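Local coordinates for protein ATPase BagA (Mycobacterium tuberculosis H37Rv, PDB 6BS3) that hydrolyses ATP as one subunit of the heterodimeric BagAB complex, an activity required for resistance to nitric oxide and to elevated glycerol, at residues A92-D104 against V122-L136. Residues are numbered along the deposited sequence; the frame is centred on the assembly and turned at random.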
# COMPACT_ATOMS: atom_id res chain seq x y z
N ALA A 92 -16.73 -9.04 9.04
CA ALA A 92 -15.27 -9.20 9.03
C ALA A 92 -15.07 -10.72 9.03
O ALA A 92 -15.32 -11.36 10.05
CB ALA A 92 -14.65 -8.57 10.27
N ILE A 93 -14.79 -11.31 7.85
CA ILE A 93 -14.64 -12.78 7.77
C ILE A 93 -13.41 -13.23 8.58
O ILE A 93 -12.31 -12.68 8.43
CB ILE A 93 -14.61 -13.34 6.31
CG1 ILE A 93 -15.92 -13.02 5.53
CG2 ILE A 93 -14.33 -14.86 6.31
CD1 ILE A 93 -15.83 -13.31 3.95
N ASP A 94 -13.62 -14.18 9.49
CA ASP A 94 -12.59 -14.79 10.32
C ASP A 94 -12.28 -16.11 9.60
O ASP A 94 -13.12 -17.02 9.60
CB ASP A 94 -13.15 -15.00 11.73
CG ASP A 94 -12.26 -15.67 12.77
OD1 ASP A 94 -11.41 -16.50 12.38
OD2 ASP A 94 -12.44 -15.39 13.97
N ILE A 95 -11.11 -16.19 8.92
CA ILE A 95 -10.70 -17.35 8.11
C ILE A 95 -10.61 -18.64 8.95
O ILE A 95 -10.98 -19.71 8.46
CB ILE A 95 -9.41 -17.09 7.26
CG1 ILE A 95 -9.26 -18.12 6.12
CG2 ILE A 95 -8.13 -17.03 8.11
CD1 ILE A 95 -10.23 -18.00 5.02
N GLU A 96 -10.17 -18.52 10.21
CA GLU A 96 -10.04 -19.64 11.14
C GLU A 96 -11.42 -20.22 11.47
O GLU A 96 -11.62 -21.42 11.29
CB GLU A 96 -9.25 -19.20 12.37
CG GLU A 96 -9.25 -20.21 13.51
CD GLU A 96 -8.02 -20.17 14.40
OE1 GLU A 96 -7.93 -21.04 15.29
OE2 GLU A 96 -7.16 -19.28 14.22
N ALA A 97 -12.39 -19.35 11.82
CA ALA A 97 -13.78 -19.76 12.09
C ALA A 97 -14.48 -20.26 10.81
O ALA A 97 -15.26 -21.21 10.90
CB ALA A 97 -14.56 -18.61 12.72
N ALA A 98 -14.15 -19.67 9.63
CA ALA A 98 -14.70 -20.11 8.32
C ALA A 98 -14.19 -21.52 7.96
O ALA A 98 -14.95 -22.32 7.42
CB ALA A 98 -14.36 -19.11 7.21
N PHE A 99 -12.93 -21.83 8.30
CA PHE A 99 -12.35 -23.16 8.07
C PHE A 99 -13.04 -24.25 8.94
O PHE A 99 -13.34 -25.32 8.43
CB PHE A 99 -10.81 -23.15 8.24
CG PHE A 99 -10.13 -24.47 7.94
CD1 PHE A 99 -10.41 -25.17 6.77
CD2 PHE A 99 -9.20 -25.01 8.82
CE1 PHE A 99 -9.79 -26.39 6.51
CE2 PHE A 99 -8.56 -26.22 8.54
CZ PHE A 99 -8.85 -26.90 7.38
N LEU A 100 -13.34 -23.93 10.23
CA LEU A 100 -14.06 -24.83 11.16
C LEU A 100 -15.50 -25.06 10.70
O LEU A 100 -15.99 -26.18 10.78
CB LEU A 100 -14.06 -24.28 12.60
CG LEU A 100 -12.72 -23.99 13.29
CD1 LEU A 100 -12.94 -23.56 14.71
CD2 LEU A 100 -11.83 -25.19 13.30
N GLU A 101 -16.16 -24.00 10.20
CA GLU A 101 -17.51 -24.03 9.65
C GLU A 101 -17.56 -25.01 8.46
O GLU A 101 -18.49 -25.79 8.33
CB GLU A 101 -17.84 -22.61 9.14
CG GLU A 101 -19.12 -21.97 9.63
CD GLU A 101 -19.30 -20.52 9.22
OE1 GLU A 101 -18.71 -20.09 8.20
OE2 GLU A 101 -20.03 -19.81 9.95
N TYR A 102 -16.53 -24.95 7.60
CA TYR A 102 -16.35 -25.77 6.40
C TYR A 102 -16.11 -27.23 6.77
O TYR A 102 -16.82 -28.09 6.26
CB TYR A 102 -15.19 -25.17 5.59
CG TYR A 102 -14.70 -25.93 4.38
CD1 TYR A 102 -15.16 -25.61 3.11
CD2 TYR A 102 -13.65 -26.84 4.48
CE1 TYR A 102 -14.64 -26.23 1.97
CE2 TYR A 102 -13.13 -27.47 3.36
CZ TYR A 102 -13.63 -27.17 2.11
OH TYR A 102 -13.11 -27.79 0.99
N LEU A 103 -15.16 -27.51 7.69
CA LEU A 103 -14.86 -28.86 8.17
C LEU A 103 -16.09 -29.53 8.75
O LEU A 103 -16.36 -30.69 8.44
CB LEU A 103 -13.74 -28.83 9.23
CG LEU A 103 -12.31 -28.77 8.73
CD1 LEU A 103 -11.37 -28.45 9.87
CD2 LEU A 103 -11.88 -30.08 8.11
N ASP A 104 -16.86 -28.79 9.55
CA ASP A 104 -18.08 -29.29 10.19
C ASP A 104 -19.25 -29.47 9.21
O ASP A 104 -19.89 -30.52 9.26
CB ASP A 104 -18.47 -28.40 11.38
CG ASP A 104 -19.65 -28.91 12.20
OD1 ASP A 104 -19.60 -30.09 12.66
OD2 ASP A 104 -20.61 -28.14 12.39
N VAL A 122 -5.20 -24.42 12.60
CA VAL A 122 -6.14 -23.82 11.63
C VAL A 122 -5.42 -22.65 10.96
O VAL A 122 -5.49 -22.52 9.74
CB VAL A 122 -7.50 -23.43 12.27
CG1 VAL A 122 -8.48 -22.91 11.22
CG2 VAL A 122 -8.11 -24.60 13.04
N GLU A 123 -4.67 -21.85 11.77
CA GLU A 123 -3.81 -20.73 11.32
C GLU A 123 -2.79 -21.28 10.34
O GLU A 123 -2.61 -20.70 9.28
CB GLU A 123 -3.04 -20.13 12.51
CG GLU A 123 -3.86 -19.23 13.41
CD GLU A 123 -3.36 -19.13 14.84
OE1 GLU A 123 -2.23 -18.62 15.04
OE2 GLU A 123 -4.09 -19.54 15.76
N PHE A 124 -2.17 -22.43 10.68
CA PHE A 124 -1.18 -23.12 9.87
C PHE A 124 -1.74 -23.53 8.52
O PHE A 124 -1.22 -23.07 7.50
CB PHE A 124 -0.62 -24.33 10.65
CG PHE A 124 0.49 -25.08 9.95
CD1 PHE A 124 1.81 -24.61 10.00
CD2 PHE A 124 0.23 -26.24 9.25
CE1 PHE A 124 2.84 -25.30 9.35
CE2 PHE A 124 1.26 -26.92 8.59
CZ PHE A 124 2.56 -26.45 8.66
N ALA A 125 -2.81 -24.35 8.50
CA ALA A 125 -3.51 -24.88 7.30
C ALA A 125 -3.94 -23.78 6.33
O ALA A 125 -3.74 -23.94 5.12
CB ALA A 125 -4.71 -25.71 7.72
N THR A 126 -4.52 -22.68 6.85
CA THR A 126 -4.96 -21.52 6.04
C THR A 126 -3.74 -20.78 5.47
O THR A 126 -3.78 -20.35 4.31
CB THR A 126 -5.95 -20.63 6.81
OG1 THR A 126 -5.42 -20.33 8.11
CG2 THR A 126 -7.32 -21.28 6.98
N THR A 127 -2.63 -20.68 6.25
CA THR A 127 -1.37 -20.04 5.81
C THR A 127 -0.62 -20.84 4.74
O THR A 127 -0.19 -20.26 3.75
CB THR A 127 -0.47 -19.70 7.01
OG1 THR A 127 -1.20 -18.85 7.88
CG2 THR A 127 0.81 -19.01 6.60
N ILE A 128 -0.48 -22.17 4.92
CA ILE A 128 0.27 -23.04 4.01
C ILE A 128 -0.50 -23.41 2.72
O ILE A 128 0.10 -23.94 1.78
CB ILE A 128 0.84 -24.31 4.73
CG1 ILE A 128 -0.26 -25.22 5.32
CG2 ILE A 128 1.89 -23.93 5.80
CD1 ILE A 128 -0.58 -26.42 4.45
N ALA A 129 -1.81 -23.10 2.67
CA ALA A 129 -2.65 -23.41 1.50
C ALA A 129 -3.49 -22.18 1.08
O ALA A 129 -4.63 -22.02 1.53
CB ALA A 129 -3.54 -24.62 1.79
N PRO A 130 -2.89 -21.29 0.23
CA PRO A 130 -3.58 -20.06 -0.20
C PRO A 130 -4.85 -20.28 -1.01
O PRO A 130 -5.75 -19.45 -0.96
CB PRO A 130 -2.51 -19.31 -1.00
CG PRO A 130 -1.20 -19.94 -0.61
CD PRO A 130 -1.54 -21.37 -0.36
N GLY A 131 -4.91 -21.41 -1.72
CA GLY A 131 -6.08 -21.83 -2.50
C GLY A 131 -7.26 -22.18 -1.60
O GLY A 131 -8.39 -21.79 -1.90
N LEU A 132 -7.00 -22.88 -0.48
CA LEU A 132 -8.03 -23.21 0.52
C LEU A 132 -8.61 -21.89 1.10
O LEU A 132 -9.83 -21.75 1.22
CB LEU A 132 -7.43 -24.07 1.67
CG LEU A 132 -8.39 -24.41 2.83
CD1 LEU A 132 -9.59 -25.19 2.33
CD2 LEU A 132 -7.68 -25.17 3.93
N ARG A 133 -7.73 -20.92 1.40
CA ARG A 133 -8.09 -19.60 1.89
C ARG A 133 -9.08 -18.92 0.95
O ARG A 133 -10.16 -18.56 1.39
CB ARG A 133 -6.81 -18.77 2.05
CG ARG A 133 -6.88 -17.67 3.10
CD ARG A 133 -5.47 -17.30 3.54
NE ARG A 133 -4.68 -16.79 2.42
CZ ARG A 133 -3.43 -17.15 2.15
NH1 ARG A 133 -2.80 -18.03 2.93
NH2 ARG A 133 -2.79 -16.63 1.11
N ASP A 134 -8.75 -18.83 -0.36
CA ASP A 134 -9.61 -18.21 -1.38
C ASP A 134 -10.94 -18.95 -1.59
O ASP A 134 -11.94 -18.30 -1.87
CB ASP A 134 -8.84 -18.01 -2.71
CG ASP A 134 -7.62 -17.09 -2.60
OD1 ASP A 134 -7.53 -16.32 -1.62
OD2 ASP A 134 -6.75 -17.15 -3.50
N VAL A 135 -10.95 -20.31 -1.48
CA VAL A 135 -12.15 -21.15 -1.58
C VAL A 135 -13.09 -20.80 -0.41
O VAL A 135 -14.29 -20.62 -0.63
CB VAL A 135 -11.80 -22.68 -1.63
CG1 VAL A 135 -12.99 -23.56 -1.23
CG2 VAL A 135 -11.27 -23.07 -3.00
N LEU A 136 -12.55 -20.69 0.81
CA LEU A 136 -13.33 -20.36 2.00
C LEU A 136 -13.95 -18.97 1.90
O LEU A 136 -15.12 -18.81 2.22
CB LEU A 136 -12.47 -20.45 3.28
CG LEU A 136 -11.93 -21.84 3.66
CD1 LEU A 136 -10.92 -21.75 4.79
CD2 LEU A 136 -13.06 -22.79 4.02
O HOH W 1 -5.41 -22.05 14.47
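F99 and L136 carry this contact through different first torsions: F99 swings CG away from its own backbone N (chi1 -176°), whereas L136 sets CG opposite its carbonyl carbon, and each side chain enters the other segment as a knob. F99 sits in the hole formed by V122, A125, T126 and L132. V122 CG1 meets the ring at its edge, in plane, 3.3 Å from F99 CD2, and L132 CD2 comes within 3.5 Å of F99 CE1, its side chain running roughly perpendicular to that of F99. One face of the ring is covered from its own helix by L103 CD1. Reciprocally, L136 fills the hole among I95, A98, F99 and Y102; its branches divide the work, CD1 packing on F99 CB at 3.7 Å and CD2 on Y102 CB at 3.6 Å. I95 CD1 packs against L136 CB at 3.7 Å, and the two side chains cross at about a right angle.

At the polar margin the carboxylates of E96 and E123 approach, with E96 OE2 and E123 OE2 3.4 Å apart. A water probably eases this repulsion: it donates to E96 OE1 (2.8 Å) and E123 OE2, and accepts from E123 N. No direct hydrogen bond joins the segments; most close contacts behind the 680 Å² buried are between apolar side chains.

Helix 95-104 crosses 122-128 and 130-136 at 94° and 81°, giving near-orthogonal knobs-into-holes packing. V188 packs on Y102 and V135, and L182 on L132 and V135, while F124 and A125 also pack against the partner protein chain. Away from the nucleotide, the helices between strands 86-92 and 158-162 form a region consistent with the helical subdomain of ArsA/Get3-type P-loop ATPases.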